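Local coordinates for protein probable porin (Pseudomonas aeruginosa, PDB 4FSO) that probably acts as an outer-membrane beta-barrel porin of the OprD family, letting small solutes pass through its channel, at residues Leu52-Thr57 / Ala107-Phe112; Gly143-Ser148 / Ser157-Glu162; Leu241-Ser246 / Arg260-Leu265; Asn300-Asn305 / Glu353-Ile358. One frame throughout, in Å; residues are numbered along the deposited sequence.

Overall arrangement
The four contacts sample an outer-membrane barrel of antiparallel strands. Contact 2 and contact 3 are both beta hairpins in the wall, their centres about 23 Å apart. Contact 1 ties the short turn after strand 41-53 to strand 101-112; its centre is about 15 Å from that of contact 2 and about 39 Å from that of contact 4, across the chain's centre. Contact 4 holds an inward-folded loop against the wall; its nearest atoms come within about 5 Å of contact 3. Side chains from all four approach bound C8E detergent, which probably marks the lipid-facing surface. A calcium ion lies about 4 Å from Gly55 in contact 1, and one about 6 Å from the Asn305 side chain in contact 4.

Contact 1. Residues Leu52-Thr57 / Ala107-Phe112; sequences LRSGYT and AGKMRF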
# COMPACT_ATOMS: atom_id res chain seq x y z
N LEU A 52 1.57 2.52 -19.99
CA LEU A 52 0.74 2.47 -21.18
C LEU A 52 -0.12 1.26 -21.10
O LEU A 52 0.37 0.13 -21.00
CB LEU A 52 1.59 2.30 -22.42
CG LEU A 52 2.15 3.50 -23.17
CD1 LEU A 52 2.38 4.70 -22.27
CD2 LEU A 52 3.44 3.04 -23.83
N ARG A 53 -1.42 1.49 -21.16
CA ARG A 53 -2.35 0.38 -21.24
C ARG A 53 -3.11 0.52 -22.55
O ARG A 53 -3.82 1.50 -22.74
CB ARG A 53 -3.32 0.43 -20.08
CG ARG A 53 -2.74 1.07 -18.84
CD ARG A 53 -1.63 0.22 -18.26
NE ARG A 53 -1.46 0.46 -16.83
CZ ARG A 53 -2.36 0.13 -15.91
NH1 ARG A 53 -3.49 -0.45 -16.27
NH2 ARG A 53 -2.12 0.39 -14.64
N SER A 54 -2.96 -0.45 -23.44
CA SER A 54 -3.70 -0.41 -24.70
C SER A 54 -5.18 -0.67 -24.48
O SER A 54 -5.62 -1.03 -23.39
CB SER A 54 -3.16 -1.43 -25.69
OG SER A 54 -3.48 -2.75 -25.27
N GLY A 55 -5.97 -0.47 -25.52
CA GLY A 55 -7.30 -1.03 -25.54
C GLY A 55 -7.26 -2.51 -25.94
O GLY A 55 -6.20 -3.14 -26.09
N TYR A 56 -8.44 -3.09 -26.08
CA TYR A 56 -8.50 -4.45 -26.56
C TYR A 56 -8.84 -4.43 -28.04
O TYR A 56 -9.67 -3.64 -28.49
CB TYR A 56 -9.51 -5.26 -25.73
CG TYR A 56 -9.00 -5.62 -24.36
CD1 TYR A 56 -8.17 -6.72 -24.18
CD2 TYR A 56 -9.33 -4.86 -23.24
CE1 TYR A 56 -7.68 -7.07 -22.94
CE2 TYR A 56 -8.85 -5.20 -21.98
CZ TYR A 56 -8.03 -6.30 -21.84
OH TYR A 56 -7.53 -6.65 -20.60
N THR A 57 -8.17 -5.29 -28.81
CA THR A 57 -8.58 -5.54 -30.17
C THR A 57 -10.05 -5.96 -30.21
O THR A 57 -10.62 -6.47 -29.23
CB THR A 57 -7.71 -6.63 -30.84
OG1 THR A 57 -7.74 -7.85 -30.08
CG2 THR A 57 -6.27 -6.17 -30.94
N ALA A 107 3.35 -6.46 -20.34
CA ALA A 107 2.38 -7.51 -20.06
C ALA A 107 1.38 -7.62 -21.18
O ALA A 107 0.92 -6.61 -21.72
CB ALA A 107 1.66 -7.27 -18.75
N GLY A 108 1.03 -8.86 -21.54
CA GLY A 108 -0.06 -9.12 -22.46
C GLY A 108 -1.35 -9.33 -21.69
O GLY A 108 -1.34 -9.86 -20.58
N LYS A 109 -2.47 -8.92 -22.28
CA LYS A 109 -3.76 -9.13 -21.66
C LYS A 109 -4.78 -9.69 -22.65
O LYS A 109 -4.71 -9.39 -23.84
CB LYS A 109 -4.29 -7.82 -21.04
CG LYS A 109 -4.32 -6.65 -21.99
CD LYS A 109 -4.59 -5.33 -21.27
CE LYS A 109 -4.87 -4.21 -22.29
NZ LYS A 109 -4.68 -2.84 -21.75
N MET A 110 -5.69 -10.53 -22.16
CA MET A 110 -6.87 -10.92 -22.92
C MET A 110 -8.11 -10.57 -22.14
O MET A 110 -8.07 -10.36 -20.93
CB MET A 110 -6.91 -12.41 -23.19
CG MET A 110 -5.67 -13.00 -23.76
SD MET A 110 -5.65 -14.71 -23.19
CE MET A 110 -7.39 -15.05 -23.33
N ARG A 111 -9.24 -10.57 -22.84
CA ARG A 111 -10.51 -10.22 -22.24
C ARG A 111 -11.62 -10.92 -23.01
O ARG A 111 -11.60 -11.01 -24.24
CB ARG A 111 -10.67 -8.70 -22.24
CG ARG A 111 -12.03 -8.15 -21.90
CD ARG A 111 -12.37 -7.02 -22.89
NE ARG A 111 -12.59 -7.50 -24.25
CZ ARG A 111 -12.90 -6.73 -25.29
NH1 ARG A 111 -13.00 -5.41 -25.13
NH2 ARG A 111 -13.08 -7.26 -26.50
N PHE A 112 -12.57 -11.48 -22.26
CA PHE A 112 -13.82 -11.95 -22.81
C PHE A 112 -14.89 -11.69 -21.76
O PHE A 112 -14.64 -11.88 -20.56
CB PHE A 112 -13.79 -13.44 -23.12
CG PHE A 112 -15.12 -13.99 -23.52
CD1 PHE A 112 -15.97 -14.54 -22.58
CD2 PHE A 112 -15.55 -13.90 -24.83
CE1 PHE A 112 -17.22 -15.02 -22.94
CE2 PHE A 112 -16.80 -14.39 -25.20
CZ PHE A 112 -17.63 -14.95 -24.25
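Lys109 reaches from strand 101-112 to Ser54, passing over the Tyr56 ring on its way. CB lies 3.5 Å from Tyr56 OH. CG sits between the backbone N and the carbonyl carbon (chi1 53°) and the rest of the chain is extended, which brings CG to 3.5 Å from Tyr56 CE1 and runs CD beside the hydroxyl. CE then sits over the ring face, 4.1 Å from its centroid and 22° off the normal, a CH-pi contact. At the tip, NZ gives a hydrogen bond to Ser54 O (2.6 Å), arriving tilted 33° out of the carbonyl plane, and it also makes a salt bridge with Asp66.

Asp66 belongs to strand 62-72, which runs between strands 41-53 and 101-112 in the barrel wall. The contact therefore bridges over a whole strand from the short turn that follows strand 41-53, a connection that would lie on the periplasmic side if the chain is oriented as in other OprD-family porins. Lys109 and Arg111 leave strand 101-112 on one face; Met110, between them, leaves on the other and touches a detergent molecule.

Arg111 covers the opposite face of Tyr56 from Lys109, with its aliphatic CB 3.6 Å from the ring centroid in a second CH-pi contact. Beyond CB the chain bends twice, folding back alongside the tyrosine until the guanidinium lies with one face over Tyr56 CB, NH1 being 3.5 Å from that carbon. Ser54 OG, beside Lys109 CE, takes a hydrogen bond from Val65 N.

Contact 2. Residues Gly143-Ser148 / Ser157-Glu162; sequences GAQLTS and SATRLE
Ala144 and Arg160 face each other as an antiparallel hydrogen-bonded pair, each bonding the other through backbone N and O, with Ala144 N to Arg160 O at 3.0 Å. Two residues along, Leu146 and Ala158 repeat the reciprocal pattern. Between these pairs Gln145 stands opposite Thr159 in a non-hydrogen-bonded pair, where Thr159 CA makes a C-H...O contact with Ala144 O.

The two strands form a beta hairpin of the barrel wall, and strand 115-119 continues the wall beyond strand 144-148. Ala144, Leu146, Ala158 and Arg160 share one face. Arg160 leads away to a salt bridge with Asp194 and touches a detergent molecule, consistent with this being the outer face.

On the face that carries Gln145 and Thr159, these two side chains cross. The glutamine is extended, with CG anti to the backbone N (chi1 -175°), which lays CG 3.4 Å from Thr159 OG1; its amide carbon CD is 3.8 Å from the same oxygen. Further along this face, Thr147 CG2 approaches Ser157 OG. At the other end of the hairpin, where the chain turns a corner, Leu161 CD2 packs 4.0 Å from Gly143 CA.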
# COMPACT_ATOMS: atom_id res chain seq x y z
N GLY A 143 4.34 -11.88 -13.36
CA GLY A 143 3.44 -13.00 -13.22
C GLY A 143 2.13 -12.87 -13.95
O GLY A 143 2.07 -12.34 -15.05
N ALA A 144 1.08 -13.38 -13.34
CA ALA A 144 -0.17 -13.61 -14.04
C ALA A 144 -1.33 -13.16 -13.17
O ALA A 144 -1.34 -13.37 -11.94
CB ALA A 144 -0.32 -15.09 -14.39
N GLN A 145 -2.32 -12.55 -13.80
CA GLN A 145 -3.49 -12.15 -13.06
C GLN A 145 -4.75 -12.38 -13.85
O GLN A 145 -4.93 -11.84 -14.95
CB GLN A 145 -3.38 -10.70 -12.62
CG GLN A 145 -4.53 -10.27 -11.74
CD GLN A 145 -4.39 -8.86 -11.21
OE1 GLN A 145 -3.47 -8.13 -11.57
NE2 GLN A 145 -5.30 -8.48 -10.32
N LEU A 146 -5.63 -13.21 -13.27
CA LEU A 146 -6.98 -13.40 -13.78
C LEU A 146 -7.96 -12.68 -12.87
O LEU A 146 -7.98 -12.90 -11.67
CB LEU A 146 -7.32 -14.89 -13.77
CG LEU A 146 -8.76 -15.23 -14.10
CD1 LEU A 146 -9.02 -14.96 -15.57
CD2 LEU A 146 -9.10 -16.68 -13.72
N THR A 147 -8.77 -11.79 -13.45
CA THR A 147 -9.94 -11.28 -12.74
C THR A 147 -11.25 -11.60 -13.49
O THR A 147 -11.27 -11.70 -14.73
CB THR A 147 -9.84 -9.77 -12.41
OG1 THR A 147 -10.21 -8.99 -13.55
CG2 THR A 147 -8.45 -9.41 -12.00
N SER A 148 -12.34 -11.76 -12.74
CA SER A 148 -13.63 -12.12 -13.32
C SER A 148 -14.78 -11.56 -12.51
O SER A 148 -14.80 -11.69 -11.29
CB SER A 148 -13.76 -13.64 -13.43
OG SER A 148 -14.92 -13.98 -14.14
N SER A 157 -10.54 -12.87 -8.29
CA SER A 157 -9.20 -12.55 -8.74
C SER A 157 -8.28 -13.69 -8.38
O SER A 157 -8.45 -14.30 -7.32
CB SER A 157 -8.68 -11.28 -8.04
OG SER A 157 -9.65 -10.25 -8.00
N ALA A 158 -7.30 -13.95 -9.24
CA ALA A 158 -6.25 -14.90 -8.92
C ALA A 158 -4.93 -14.38 -9.45
O ALA A 158 -4.87 -13.78 -10.53
CB ALA A 158 -6.56 -16.27 -9.51
N THR A 159 -3.86 -14.62 -8.70
CA THR A 159 -2.60 -14.00 -9.03
C THR A 159 -1.42 -14.85 -8.59
O THR A 159 -1.32 -15.26 -7.44
CB THR A 159 -2.50 -12.62 -8.35
OG1 THR A 159 -3.52 -11.76 -8.88
CG2 THR A 159 -1.14 -11.99 -8.57
N ARG A 160 -0.50 -15.08 -9.51
CA ARG A 160 0.71 -15.84 -9.23
C ARG A 160 1.94 -15.01 -9.62
O ARG A 160 2.07 -14.55 -10.78
CB ARG A 160 0.67 -17.18 -9.99
CG ARG A 160 2.01 -17.91 -10.04
CD ARG A 160 1.85 -19.33 -10.58
NE ARG A 160 0.82 -20.09 -9.88
CZ ARG A 160 1.03 -21.22 -9.22
NH1 ARG A 160 2.26 -21.73 -9.16
NH2 ARG A 160 0.03 -21.84 -8.61
N LEU A 161 2.83 -14.79 -8.67
CA LEU A 161 3.99 -13.93 -8.93
C LEU A 161 5.31 -14.66 -8.73
O LEU A 161 5.62 -15.17 -7.65
CB LEU A 161 3.94 -12.65 -8.09
CG LEU A 161 2.67 -11.82 -8.28
CD1 LEU A 161 2.56 -10.70 -7.26
CD2 LEU A 161 2.61 -11.26 -9.69
N GLU A 162 6.10 -14.67 -9.80
CA GLU A 162 7.35 -15.40 -9.82
C GLU A 162 8.52 -14.53 -9.37
O GLU A 162 9.35 -14.96 -8.58
CB GLU A 162 7.60 -15.93 -11.23
CG GLU A 162 6.47 -16.78 -11.79
CD GLU A 162 6.27 -18.10 -11.02
OE1 GLU A 162 7.18 -18.52 -10.27
OE2 GLU A 162 5.19 -18.71 -11.18

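Contact 3. Residues Leu241-Ser246 / Arg260-Leu265; sequences LRWFDS and RALSLL
Strands 241-246 and 260-265 meet as a beta hairpin in the wall of the porin barrel, running antiparallel at 175°, with strand 219-231 on one side of the pair and strand 273-283 on the other. Arg242 with Ser263 and Phe244 with Ala261 are the hydrogen-bonded pairs, each joined by two reciprocal backbone bonds, with Phe244 N to Ala261 O at 2.7 Å.

Leu241, Trp243, Asp245, Arg260, Leu262 and Leu264 line the outward face. Leu241 CD1 meets Leu262 CD1 at 3.7 Å and also reaches Leu264 CD1. The same Leu262 methyl comes in at the edge of the Trp243 indole, near its plane. Swung away from its own main-chain nitrogen (chi1 178°), the Trp243 indole lies alongside Arg260, NE1 4.2 Å from Arg260 CB. These two side chains point the same way, ring and guanidinium planes 63° apart. Asp245 also runs side by side with Arg260, but OD1 stays 4.3 Å from Arg260 NH1, beyond a salt bridge; Asp245 pairs instead with Arg222, and Arg260 with Asp258.

Facing the lumen, Phe244 CB packs on Ala261 CB at 4.1 Å, and both side chains touch Met288 of an inward loop. Ser263 OG lies beside Arg242 CB and takes a hydrogen bond from Ala299 N; Arg242 makes a salt bridge with Asp240 and hydrogen-bonds Tyr297 O.

The chemistry therefore divides by face: the leucines and Trp243 form an apolar patch, close to bound detergent at Leu241 and consistent with contact with lipid, giving way to charge at Asp245 and Arg260, while the inner side chains receive the loop that folds into the channel.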
# COMPACT_ATOMS: atom_id res chain seq x y z
N LEU A 241 -12.80 -2.38 8.26
CA LEU A 241 -12.42 -3.52 9.08
C LEU A 241 -11.52 -4.49 8.31
O LEU A 241 -11.90 -4.97 7.25
CB LEU A 241 -13.66 -4.26 9.56
CG LEU A 241 -13.31 -5.40 10.50
CD1 LEU A 241 -12.53 -4.89 11.70
CD2 LEU A 241 -14.57 -6.10 10.95
N ARG A 242 -10.35 -4.77 8.87
CA ARG A 242 -9.35 -5.65 8.25
C ARG A 242 -8.81 -6.68 9.23
O ARG A 242 -8.45 -6.36 10.37
CB ARG A 242 -8.16 -4.83 7.72
CG ARG A 242 -8.52 -3.50 7.12
CD ARG A 242 -7.71 -3.21 5.92
NE ARG A 242 -8.08 -1.91 5.41
CZ ARG A 242 -7.22 -0.93 5.13
NH1 ARG A 242 -5.92 -1.12 5.30
NH2 ARG A 242 -7.66 0.23 4.68
N TRP A 243 -8.71 -7.92 8.76
CA TRP A 243 -8.22 -9.00 9.58
C TRP A 243 -7.27 -9.88 8.79
O TRP A 243 -7.53 -10.18 7.62
CB TRP A 243 -9.40 -9.83 10.07
CG TRP A 243 -8.95 -10.99 10.87
CD1 TRP A 243 -8.37 -10.95 12.11
CD2 TRP A 243 -9.01 -12.37 10.50
NE1 TRP A 243 -8.08 -12.22 12.53
CE2 TRP A 243 -8.46 -13.11 11.57
CE3 TRP A 243 -9.47 -13.05 9.37
CZ2 TRP A 243 -8.38 -14.51 11.55
CZ3 TRP A 243 -9.38 -14.44 9.35
CH2 TRP A 243 -8.84 -15.15 10.44
N PHE A 244 -6.16 -10.29 9.39
CA PHE A 244 -5.22 -11.18 8.71
C PHE A 244 -4.81 -12.34 9.59
O PHE A 244 -4.51 -12.17 10.77
CB PHE A 244 -3.93 -10.47 8.28
CG PHE A 244 -4.11 -9.45 7.21
CD1 PHE A 244 -4.45 -8.14 7.53
CD2 PHE A 244 -3.92 -9.79 5.87
CE1 PHE A 244 -4.60 -7.17 6.53
CE2 PHE A 244 -4.07 -8.83 4.87
CZ PHE A 244 -4.41 -7.50 5.20
N ASP A 245 -4.73 -13.51 8.98
CA ASP A 245 -4.32 -14.67 9.72
C ASP A 245 -3.18 -15.26 8.93
O ASP A 245 -3.37 -15.57 7.76
CB ASP A 245 -5.48 -15.64 9.81
CG ASP A 245 -5.28 -16.68 10.86
OD1 ASP A 245 -4.13 -16.99 11.20
OD2 ASP A 245 -6.29 -17.21 11.35
N SER A 246 -2.01 -15.38 9.56
CA SER A 246 -0.80 -15.84 8.87
C SER A 246 -0.01 -16.86 9.68
O SER A 246 0.09 -16.77 10.89
CB SER A 246 0.13 -14.67 8.52
OG SER A 246 -0.60 -13.48 8.39
N ARG A 260 -2.09 -13.05 14.16
CA ARG A 260 -3.35 -12.46 13.75
C ARG A 260 -3.27 -10.94 13.83
O ARG A 260 -2.83 -10.37 14.84
CB ARG A 260 -4.53 -13.08 14.54
CG ARG A 260 -4.81 -14.49 14.03
CD ARG A 260 -5.30 -15.43 15.09
NE ARG A 260 -4.45 -15.54 16.28
CZ ARG A 260 -3.21 -16.04 16.31
NH1 ARG A 260 -2.62 -16.45 15.20
NH2 ARG A 260 -2.58 -16.11 17.46
N ALA A 261 -3.64 -10.28 12.74
CA ALA A 261 -3.63 -8.83 12.70
C ALA A 261 -5.04 -8.29 12.50
O ALA A 261 -5.72 -8.61 11.52
CB ALA A 261 -2.71 -8.34 11.62
N LEU A 262 -5.47 -7.47 13.44
CA LEU A 262 -6.76 -6.82 13.32
C LEU A 262 -6.61 -5.31 13.30
O LEU A 262 -5.89 -4.74 14.11
CB LEU A 262 -7.66 -7.26 14.48
CG LEU A 262 -9.08 -6.71 14.45
CD1 LEU A 262 -9.66 -6.81 13.07
CD2 LEU A 262 -9.96 -7.47 15.44
N SER A 263 -7.27 -4.66 12.36
CA SER A 263 -7.37 -3.21 12.42
C SER A 263 -8.74 -2.72 12.04
O SER A 263 -9.45 -3.30 11.20
CB SER A 263 -6.30 -2.48 11.61
OG SER A 263 -6.59 -2.45 10.22
N LEU A 264 -9.09 -1.62 12.68
CA LEU A 264 -10.38 -1.00 12.47
C LEU A 264 -10.17 0.51 12.39
O LEU A 264 -9.58 1.14 13.28
CB LEU A 264 -11.32 -1.37 13.60
CG LEU A 264 -12.64 -0.62 13.68
CD1 LEU A 264 -13.53 -0.92 12.47
CD2 LEU A 264 -13.31 -1.02 14.97
N LEU A 265 -10.63 1.09 11.30
CA LEU A 265 -10.59 2.52 11.16
C LEU A 265 -12.02 3.05 10.96
O LEU A 265 -12.80 2.49 10.17
CB LEU A 265 -9.67 2.92 10.01
CG LEU A 265 -9.44 4.41 9.76
CD1 LEU A 265 -8.28 4.98 10.58
CD2 LEU A 265 -9.21 4.65 8.27

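Contact 4. Residues Asn300-Asn305 / Glu353-Ile358; sequences NYLQVN and EWERDI. With C8E ((hydroxyethyloxy)tri(ethyloxy)octane), chain E.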
# COMPACT_ATOMS: atom_id res chain seq x y z
N ASN A 300 -3.05 1.38 10.96
CA ASN A 300 -1.94 2.14 11.53
C ASN A 300 -0.64 2.03 10.74
O ASN A 300 0.45 2.20 11.28
CB ASN A 300 -1.74 1.81 13.01
CG ASN A 300 -2.95 2.14 13.85
OD1 ASN A 300 -3.91 2.75 13.37
ND2 ASN A 300 -2.92 1.75 15.13
N TYR A 301 -0.74 1.76 9.44
CA TYR A 301 0.44 1.90 8.60
C TYR A 301 0.70 3.38 8.35
O TYR A 301 -0.06 4.05 7.67
CB TYR A 301 0.32 1.19 7.26
CG TYR A 301 1.54 1.50 6.41
CD1 TYR A 301 2.82 1.14 6.84
CD2 TYR A 301 1.42 2.19 5.21
CE1 TYR A 301 3.94 1.43 6.08
CE2 TYR A 301 2.54 2.49 4.44
CZ TYR A 301 3.80 2.11 4.88
OH TYR A 301 4.92 2.40 4.11
N LEU A 302 1.80 3.86 8.90
CA LEU A 302 2.14 5.28 8.88
C LEU A 302 3.36 5.52 7.98
O LEU A 302 3.80 4.61 7.29
CB LEU A 302 2.36 5.81 10.31
CG LEU A 302 1.14 6.60 10.76
CD1 LEU A 302 -0.12 5.72 10.73
CD2 LEU A 302 1.34 7.28 12.12
N GLN A 303 3.89 6.74 8.00
CA GLN A 303 4.97 7.10 7.07
C GLN A 303 6.22 6.28 7.33
O GLN A 303 6.88 5.82 6.39
CB GLN A 303 5.27 8.59 7.17
CG GLN A 303 6.12 9.18 6.05
CD GLN A 303 6.49 10.63 6.34
OE1 GLN A 303 5.63 11.44 6.74
NE2 GLN A 303 7.77 10.96 6.17
N VAL A 304 6.49 6.03 8.61
CA VAL A 304 7.76 5.42 9.00
C VAL A 304 7.64 4.05 9.67
O VAL A 304 8.56 3.23 9.62
CB VAL A 304 8.58 6.45 9.83
CG1 VAL A 304 9.47 5.79 10.86
CG2 VAL A 304 9.40 7.29 8.86
N ASN A 305 6.50 3.79 10.29
CA ASN A 305 6.35 2.63 11.16
C ASN A 305 4.99 2.00 10.93
O ASN A 305 4.03 2.70 10.62
CB ASN A 305 6.53 2.99 12.64
CG ASN A 305 6.54 1.77 13.55
OD1 ASN A 305 7.46 0.98 13.49
ND2 ASN A 305 5.49 1.61 14.38
N GLU A 353 6.22 2.72 21.38
CA GLU A 353 6.67 3.57 20.29
C GLU A 353 5.50 4.41 19.92
O GLU A 353 4.36 4.01 20.13
CB GLU A 353 7.14 2.75 19.07
CG GLU A 353 6.09 1.80 18.49
CD GLU A 353 6.62 0.89 17.36
OE1 GLU A 353 7.83 0.91 17.08
OE2 GLU A 353 5.82 0.14 16.74
N TRP A 354 5.76 5.59 19.39
CA TRP A 354 4.67 6.38 18.83
C TRP A 354 5.18 7.12 17.61
O TRP A 354 6.39 7.28 17.43
CB TRP A 354 4.09 7.35 19.87
CG TRP A 354 5.11 8.31 20.39
CD1 TRP A 354 5.89 8.14 21.47
CD2 TRP A 354 5.48 9.58 19.82
NE1 TRP A 354 6.72 9.21 21.63
CE2 TRP A 354 6.50 10.11 20.62
CE3 TRP A 354 5.05 10.31 18.70
CZ2 TRP A 354 7.10 11.35 20.36
CZ3 TRP A 354 5.64 11.54 18.43
CH2 TRP A 354 6.65 12.05 19.26
N GLU A 355 4.26 7.56 16.77
CA GLU A 355 4.59 8.32 15.58
C GLU A 355 3.55 9.42 15.38
O GLU A 355 2.37 9.23 15.65
CB GLU A 355 4.70 7.40 14.34
CG GLU A 355 4.97 8.14 13.00
CD GLU A 355 5.20 7.17 11.82
OE1 GLU A 355 5.47 5.97 12.06
OE2 GLU A 355 5.10 7.60 10.65
N ARG A 356 4.02 10.58 14.93
CA ARG A 356 3.15 11.66 14.52
C ARG A 356 3.55 12.06 13.10
O ARG A 356 4.74 12.17 12.78
CB ARG A 356 3.27 12.85 15.49
CG ARG A 356 2.19 13.93 15.36
CD ARG A 356 2.46 14.91 14.23
N ASP A 357 2.56 12.27 12.25
CA ASP A 357 2.81 12.66 10.87
C ASP A 357 2.06 13.96 10.59
O ASP A 357 0.95 14.18 11.10
CB ASP A 357 2.31 11.59 9.87
CG ASP A 357 3.12 10.30 9.91
OD1 ASP A 357 4.33 10.33 10.21
OD2 ASP A 357 2.54 9.24 9.62
N ILE A 358 2.69 14.81 9.79
CA ILE A 358 2.07 16.03 9.29
C ILE A 358 2.21 16.05 7.77
O ILE A 358 3.28 15.76 7.23
CB ILE A 358 2.75 17.28 9.94
CG1 ILE A 358 2.29 17.43 11.39
CG2 ILE A 358 2.43 18.56 9.18
CD1 ILE A 358 3.35 17.99 12.33
C1 C8E E . 7.19 19.32 18.66
C2 C8E E . 5.95 19.85 17.96
C3 C8E E . 6.00 19.61 16.45
C4 C8E E . 4.81 20.19 15.69
C5 C8E E . 3.86 21.02 16.53
C6 C8E E . 2.48 21.05 15.87
C7 C8E E . 1.35 20.97 16.91
C8 C8E E . -0.01 21.04 16.24
O9 C8E E . -0.02 20.13 15.18
C10 C8E E . -0.47 18.87 15.65
C11 C8E E . 0.46 17.74 15.21
O12 C8E E . 1.78 17.93 15.67
C13 C8E E . 2.14 17.05 16.74
C14 C8E E . 3.61 17.31 17.16
O15 C8E E . 4.46 16.18 17.02
C16 C8E E . 5.41 16.02 18.05
C17 C8E E . 4.72 16.21 19.40
O18 C8E E . 3.76 15.18 19.61
C19 C8E E . 2.49 15.71 20.01
C20 C8E E . 1.33 14.74 19.86
O21 C8E E . 0.18 15.51 19.52
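Glu355 projects from strand 353-358 into the turn of loop 300-305, fully extended, its CG trans to the main-chain nitrogen (chi1 176°). It slides past Leu302 in the reverse direction, Leu302 CB coming to 3.3 Å from OE2. That oxygen accepts a hydrogen bond from Val304 N (2.9 Å) on its syn side, 20° out of the carboxylate plane, while OE1 lies 3.0 Å from Asn305 N.

Asp357 crosses Leu302 and Gln303 obliquely. Its OD2 takes Gln303 N at 3.3 Å, also from the syn side, and has a salt-bridge partner in Arg336, which may offset the negative charge gathered here with Glu355. Gln303 itself sends NE2 on to Glu394.

Asn305 and Glu353 approach from opposite directions, amide and carboxylate planes 80° apart; Asn305 ND2 makes a weak hydrogen bond to Glu353 OE2 (2.8 Å). Glu353 OE1 is hydrogen-bonded to Tyr381 OH.

The strand's alternate residues turn outward: Arg356, modelled only as far as CD, and Ile358 both touch the detergent. Two inward carboxylates that accept backbone N-H groups, and a third that meets an asparagine amide, thus fasten a loop to the inner barrel wall, consistent with the folded-in loops that narrow the channel in OprD-family porins.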